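Local coordinates for protein teichoic acid D-alanine hydrolase (Staphylococcus aureus, PDB 5ZH8) that hydrolyses D-alanyl esters on wall teichoic acid and lipoteichoic acid, affecting methicillin resistance and cell wall structure in this bacterium, at residues Phe347-Phe351 with Leu363-Gly369. Residues are numbered along the deposited sequence; the frame is centred on the assembly and turned at random.
Sequences FGQVF and LALNVKG
A364 meets F351 across a non-hydrogen-bonded antiparallel pair: its CB lies 3.8 Å from F351 CD2, approaching the ring obliquely. With chi1 at -161°, F351 CG stands opposite the main-chain nitrogen, which brings ring atoms CD2 and CE2 beside that methyl. Both side chains reach F123 of strand 123-124, on the face that also carries helix 292-303. One residue on, L365 forms the hydrogen-bonded pair with V350. V350 N donates to L365 O at 2.7 Å, and L365 N returns the bond to V350 O at 2.8 Å; each donor lies in the plane of the carbonyl it meets. The two side chains run side by side on the other face, V350 CG2 4.1 Å from L365 CD2, and both touch N371 of helix 371-382. L365 O also receives a weak, bent CA-H...O contact from Q349 CA (131° at the hydrogen). The pieces 349-351 and 363-365 run antiparallel (173°); they belong to strands 349-355 and 359-365, adjacent inner strands of the beta-lactamase-type sheet and arms of one hairpin.

Beyond L365 this pairing stops. At N366 the contact becomes van der Waals, Q349 CG resting 4.1 Å from N366 CA. K368 passes G348 with its CB 4.0 Å from G348 O, and the chain then turns so that G369 O comes within 3.9 Å of V350 CG2. Chemically, one reciprocal pair of backbone bonds fixes the register between these segments, one apolar pair lies on each face, and the amides bond elsewhere: Q349 OE1 to L124 N of strand 123-124, N366 OD1, just past its strand, to N89 ND2.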
loop_
_atom_site.group_PDB
_atom_site.type_symbol
_atom_site.label_atom_id
_atom_site.label_comp_id
_atom_site.label_asym_id
_atom_site.label_seq_id
_atom_site.Cartn_x
_atom_site.Cartn_y
_atom_site.Cartn_z
ATOM N N PHE A 347 -3.931 -4.562 7.639
ATOM C CA PHE A 347 -2.835 -4.440 8.603
ATOM C C PHE A 347 -1.537 -5.092 8.151
ATOM O O PHE A 347 -1.049 -6.037 8.771
ATOM C CB PHE A 347 -3.268 -4.959 9.977
ATOM C CG PHE A 347 -4.326 -4.114 10.620
ATOM C CD1 PHE A 347 -3.980 -2.994 11.366
ATOM C CD2 PHE A 347 -5.667 -4.421 10.456
ATOM C CE1 PHE A 347 -4.952 -2.205 11.944
ATOM C CE2 PHE A 347 -6.644 -3.633 11.039
ATOM C CZ PHE A 347 -6.282 -2.524 11.783
ATOM N N GLY A 348 -1.010 -4.579 7.043
ATOM C CA GLY A 348 0.287 -4.991 6.513
ATOM C C GLY A 348 0.358 -6.373 5.893
ATOM O O GLY A 348 1.447 -6.854 5.594
ATOM N N GLN A 349 -0.792 -7.012 5.689
ATOM C CA GLN A 349 -0.833 -8.341 5.101
ATOM C C GLN A 349 -1.654 -8.306 3.829
ATOM O O GLN A 349 -2.494 -7.426 3.645
ATOM C CB GLN A 349 -1.400 -9.350 6.096
ATOM C CG GLN A 349 -0.675 -9.333 7.442
ATOM C CD GLN A 349 -0.867 -10.592 8.270
ATOM O OE1 GLN A 349 -1.306 -11.625 7.763
ATOM N NE2 GLN A 349 -0.523 -10.517 9.549
ATOM N N VAL A 350 -1.380 -9.247 2.936
ATOM C CA VAL A 350 -2.135 -9.391 1.698
ATOM C C VAL A 350 -2.395 -10.875 1.483
ATOM O O VAL A 350 -1.456 -11.677 1.459
ATOM C CB VAL A 350 -1.387 -8.840 0.470
ATOM C CG1 VAL A 350 -2.371 -8.588 -0.659
ATOM C CG2 VAL A 350 -0.643 -7.558 0.804
ATOM N N PHE A 351 -3.669 -11.230 1.325
ATOM C CA PHE A 351 -4.077 -12.619 1.213
ATOM C C PHE A 351 -4.869 -12.794 -0.082
ATOM O O PHE A 351 -5.981 -12.286 -0.215
ATOM C CB PHE A 351 -4.918 -13.002 2.429
ATOM C CG PHE A 351 -5.011 -14.475 2.659
ATOM C CD1 PHE A 351 -5.967 -15.229 2.005
ATOM C CD2 PHE A 351 -4.135 -15.107 3.529
ATOM C CE1 PHE A 351 -6.050 -16.590 2.214
ATOM C CE2 PHE A 351 -4.212 -16.470 3.744
ATOM C CZ PHE A 351 -5.170 -17.215 3.081
ATOM N N LEU A 363 -1.723 -17.304 -1.984
ATOM C CA LEU A 363 -0.471 -16.609 -1.722
ATOM C C LEU A 363 -0.676 -15.579 -0.618
ATOM O O LEU A 363 -1.434 -14.620 -0.783
ATOM C CB LEU A 363 0.036 -15.940 -2.998
ATOM C CG LEU A 363 1.527 -15.585 -3.028
ATOM C CD1 LEU A 363 2.373 -16.852 -3.009
ATOM C CD2 LEU A 363 1.875 -14.726 -4.236
ATOM N N ALA A 364 -0.001 -15.795 0.508
ATOM C CA ALA A 364 -0.141 -14.940 1.681
ATOM C C ALA A 364 1.135 -14.134 1.913
ATOM O O ALA A 364 2.228 -14.689 1.989
ATOM C CB ALA A 364 -0.468 -15.782 2.908
ATOM N N LEU A 365 0.983 -12.825 2.044
ATOM C CA LEU A 365 2.109 -11.925 2.183
ATOM C C LEU A 365 1.952 -11.087 3.451
ATOM O O LEU A 365 0.973 -10.367 3.588
ATOM C CB LEU A 365 2.150 -11.025 0.950
ATOM C CG LEU A 365 3.323 -10.073 0.798
ATOM C CD1 LEU A 365 4.619 -10.836 0.546
ATOM C CD2 LEU A 365 3.018 -9.108 -0.337
ATOM N N ASN A 366 2.916 -11.182 4.371
ATOM C CA ASN A 366 2.866 -10.428 5.639
ATOM C C ASN A 366 3.835 -9.233 5.715
ATOM O O ASN A 366 3.912 -8.563 6.739
ATOM C CB ASN A 366 3.033 -11.355 6.848
ATOM C CG ASN A 366 4.386 -12.030 6.905
ATOM O OD1 ASN A 366 4.810 -12.660 5.947
ATOM N ND2 ASN A 366 5.055 -11.924 8.045
ATOM N N VAL A 367 4.570 -8.967 4.638
ATOM C CA VAL A 367 5.220 -7.667 4.451
ATOM C C VAL A 367 4.519 -7.011 3.263
ATOM O O VAL A 367 4.530 -7.541 2.157
ATOM C CB VAL A 367 6.730 -7.783 4.180
ATOM C CG1 VAL A 367 7.350 -6.402 4.066
ATOM C CG2 VAL A 367 7.410 -8.586 5.279
ATOM N N LYS A 368 3.896 -5.864 3.504
ATOM C CA LYS A 368 3.033 -5.245 2.508
ATOM C C LYS A 368 3.783 -4.986 1.210
ATOM O O LYS A 368 4.931 -4.531 1.215
ATOM C CB LYS A 368 2.455 -3.937 3.033
ATOM C CG LYS A 368 1.331 -3.374 2.185
ATOM C CD LYS A 368 0.740 -2.138 2.861
ATOM C CE LYS A 368 -0.493 -1.627 2.136
ATOM N NZ LYS A 368 -0.234 -1.371 0.687
ATOM N N GLY A 369 3.116 -5.281 0.103
ATOM C CA GLY A 369 3.698 -5.107 -1.215
ATOM C C GLY A 369 2.742 -5.604 -2.268
ATOM O O GLY A 369 1.588 -5.877 -1.980
#